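Alcohol dehydrogenase (Thermus thermophilus, PDB 2EIH) binds zinc and probably acts as a nicotinamide-cofactor-dependent oxidoreductase of the medium-chain alcohol dehydrogenase family. Local coordinates at residues A[223-228]-A[250-256]. Residues are numbered along the deposited sequence; the frame is centred on the assembly and turned at random.
Sequences WPKEVR and GVIKATA
With chi1 at 66°, the side chain of W223 turns between its own backbone N and carbonyl carbon and reaches G250, where CH2 lies 3.8 Å from the G250 carbonyl carbon; R228, bent at both chi2 and chi3, brings its guanidinium beside the C-terminal end of helix 248-254. Beside the indole, P224 sets its ring against the same glycine, CB 3.5 Å from G250 O. A CB on G250 would collide with the indole, so the missing side chain lets W223 and P224 come this close. One turn on, the methyl of A254 packs against V227, CB to CB 4.0 Å. Helices 223-228 and 250-254 run nearly parallel, crossing at -23° with axes 8.5 Å apart, as neighbours on one face of a Rossmann-type parallel sheet. V216 of strand 214-217 touches W223 and V227, while V251 and T255 rest on strand 236-241. R228 NH2 stands 3.2 Å from K253 O, in the last helical turn, and 3.3 Å from T255 O, just beyond it, the latter at the guanidinium edge and in its plane. Replacing R228 by an alanine is likely to leave these two carbonyls without their nearby positive charge and open a gap beside A254. The chemistry thus divides: apolar packing joins the helix flanks, and a cationic group lies beside two backbone carbonyls, whose partial negative charge may offset the nearby like charge of R282.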
loop_
_atom_site.group_PDB
_atom_site.type_symbol
_atom_site.label_atom_id
_atom_site.label_comp_id
_atom_site.label_asym_id
_atom_site.label_seq_id
_atom_site.Cartn_x
_atom_site.Cartn_y
_atom_site.Cartn_z
ATOM N N TRP A 223 26.846 11.470 19.481
ATOM C CA TRP A 223 26.327 10.124 19.289
ATOM C C TRP A 223 25.662 9.931 17.920
ATOM O O TRP A 223 25.699 8.836 17.354
ATOM C CB TRP A 223 25.352 9.754 20.414
ATOM C CG TRP A 223 24.094 10.557 20.448
ATOM C CD1 TRP A 223 23.874 11.729 21.125
ATOM C CD2 TRP A 223 22.878 10.254 19.770
ATOM N NE1 TRP A 223 22.595 12.168 20.909
ATOM C CE2 TRP A 223 21.960 11.283 20.076
ATOM C CE3 TRP A 223 22.470 9.213 18.927
ATOM C CZ2 TRP A 223 20.653 11.297 19.566
ATOM C CZ3 TRP A 223 21.177 9.228 18.424
ATOM C CH2 TRP A 223 20.286 10.263 18.743
ATOM N N PRO A 224 25.052 10.993 17.364
ATOM C CA PRO A 224 24.418 10.831 16.054
ATOM C C PRO A 224 25.443 10.360 15.028
ATOM O O PRO A 224 25.114 9.637 14.093
ATOM C CB PRO A 224 23.901 12.236 15.748
ATOM C CG PRO A 224 23.620 12.793 17.110
ATOM C CD PRO A 224 24.836 12.358 17.877
ATOM N N LYS A 225 26.689 10.774 15.231
ATOM C CA LYS A 225 27.789 10.429 14.343
ATOM C C LYS A 225 28.108 8.949 14.397
ATOM O O LYS A 225 28.559 8.365 13.409
ATOM C CB LYS A 225 29.032 11.232 14.715
ATOM C CG LYS A 225 28.885 12.727 14.471
ATOM C CD LYS A 225 30.079 13.508 15.004
ATOM C CE LYS A 225 30.018 14.968 14.575
ATOM N NZ LYS A 225 30.069 15.124 13.086
ATOM N N GLU A 226 27.882 8.338 15.553
ATOM C CA GLU A 226 28.146 6.915 15.686
ATOM C C GLU A 226 27.106 6.103 14.928
ATOM O O GLU A 226 27.427 5.081 14.316
ATOM C CB GLU A 226 28.188 6.505 17.161
ATOM C CG GLU A 226 29.595 6.500 17.716
ATOM C CD GLU A 226 30.511 5.574 16.928
ATOM O OE1 GLU A 226 30.304 4.343 16.981
ATOM O OE2 GLU A 226 31.425 6.074 16.240
ATOM N N VAL A 227 25.861 6.560 14.957
ATOM C CA VAL A 227 24.808 5.854 14.248
ATOM C C VAL A 227 25.136 5.902 12.759
ATOM O O VAL A 227 25.027 4.900 12.062
ATOM C CB VAL A 227 23.428 6.492 14.522
ATOM C CG1 VAL A 227 22.336 5.713 13.816
ATOM C CG2 VAL A 227 23.165 6.516 16.020
ATOM N N ARG A 228 25.554 7.065 12.275
ATOM C CA ARG A 228 25.910 7.210 10.871
ATOM C C ARG A 228 27.052 6.248 10.543
ATOM O O ARG A 228 26.997 5.509 9.558
ATOM C CB ARG A 228 26.361 8.643 10.584
ATOM C CG ARG A 228 25.385 9.721 11.033
ATOM C CD ARG A 228 24.208 9.864 10.087
ATOM N NE ARG A 228 24.625 10.332 8.769
ATOM C CZ ARG A 228 23.787 10.796 7.844
ATOM N NH1 ARG A 228 24.254 11.201 6.671
ATOM N NH2 ARG A 228 22.485 10.871 8.096
ATOM N N GLY A 250 19.323 15.299 17.343
ATOM C CA GLY A 250 20.313 14.262 17.117
ATOM C C GLY A 250 19.744 13.144 16.270
ATOM O O GLY A 250 20.444 12.553 15.446
ATOM N N VAL A 251 18.463 12.851 16.479
ATOM C CA VAL A 251 17.781 11.807 15.728
ATOM C C VAL A 251 17.725 12.217 14.266
ATOM O O VAL A 251 18.125 11.460 13.382
ATOM C CB VAL A 251 16.347 11.608 16.232
ATOM C CG1 VAL A 251 15.641 10.567 15.383
ATOM C CG2 VAL A 251 16.364 11.186 17.687
ATOM N N ILE A 252 17.226 13.426 14.021
ATOM C CA ILE A 252 17.121 13.948 12.666
ATOM C C ILE A 252 18.466 13.889 11.959
ATOM O O ILE A 252 18.543 13.651 10.752
ATOM C CB ILE A 252 16.636 15.394 12.675
ATOM C CG1 ILE A 252 15.193 15.439 13.163
ATOM C CG2 ILE A 252 16.757 15.990 11.278
ATOM C CD1 ILE A 252 14.591 16.826 13.140
ATOM N N LYS A 253 19.522 14.094 12.733
ATOM C CA LYS A 253 20.874 14.071 12.211
ATOM C C LYS A 253 21.276 12.628 11.884
ATOM O O LYS A 253 21.985 12.361 10.903
ATOM C CB LYS A 253 21.833 14.659 13.253
ATOM C CG LYS A 253 22.976 15.502 12.685
ATOM C CD LYS A 253 22.523 16.917 12.316
ATOM C CE LYS A 253 22.266 17.773 13.556
ATOM N NZ LYS A 253 23.498 17.943 14.387
ATOM N N ALA A 254 20.801 11.697 12.704
ATOM C CA ALA A 254 21.115 10.282 12.536
ATOM C C ALA A 254 20.241 9.581 11.507
ATOM O O ALA A 254 20.506 8.442 11.123
ATOM C CB ALA A 254 20.992 9.570 13.875
ATOM N N THR A 255 19.205 10.268 11.053
ATOM C CA THR A 255 18.290 9.685 10.088
ATOM C C THR A 255 18.809 9.811 8.660
ATOM O O THR A 255 19.214 10.886 8.222
ATOM C CB THR A 255 16.909 10.346 10.202
ATOM O OG1 THR A 255 16.472 10.272 11.564
ATOM C CG2 THR A 255 15.904 9.634 9.317
ATOM N N ALA A 256 18.798 8.700 7.935
ATOM C CA ALA A 256 19.261 8.695 6.558
ATOM C C ALA A 256 18.266 9.444 5.687
ATOM O O ALA A 256 17.168 9.778 6.128
ATOM C CB ALA A 256 19.420 7.269 6.058
#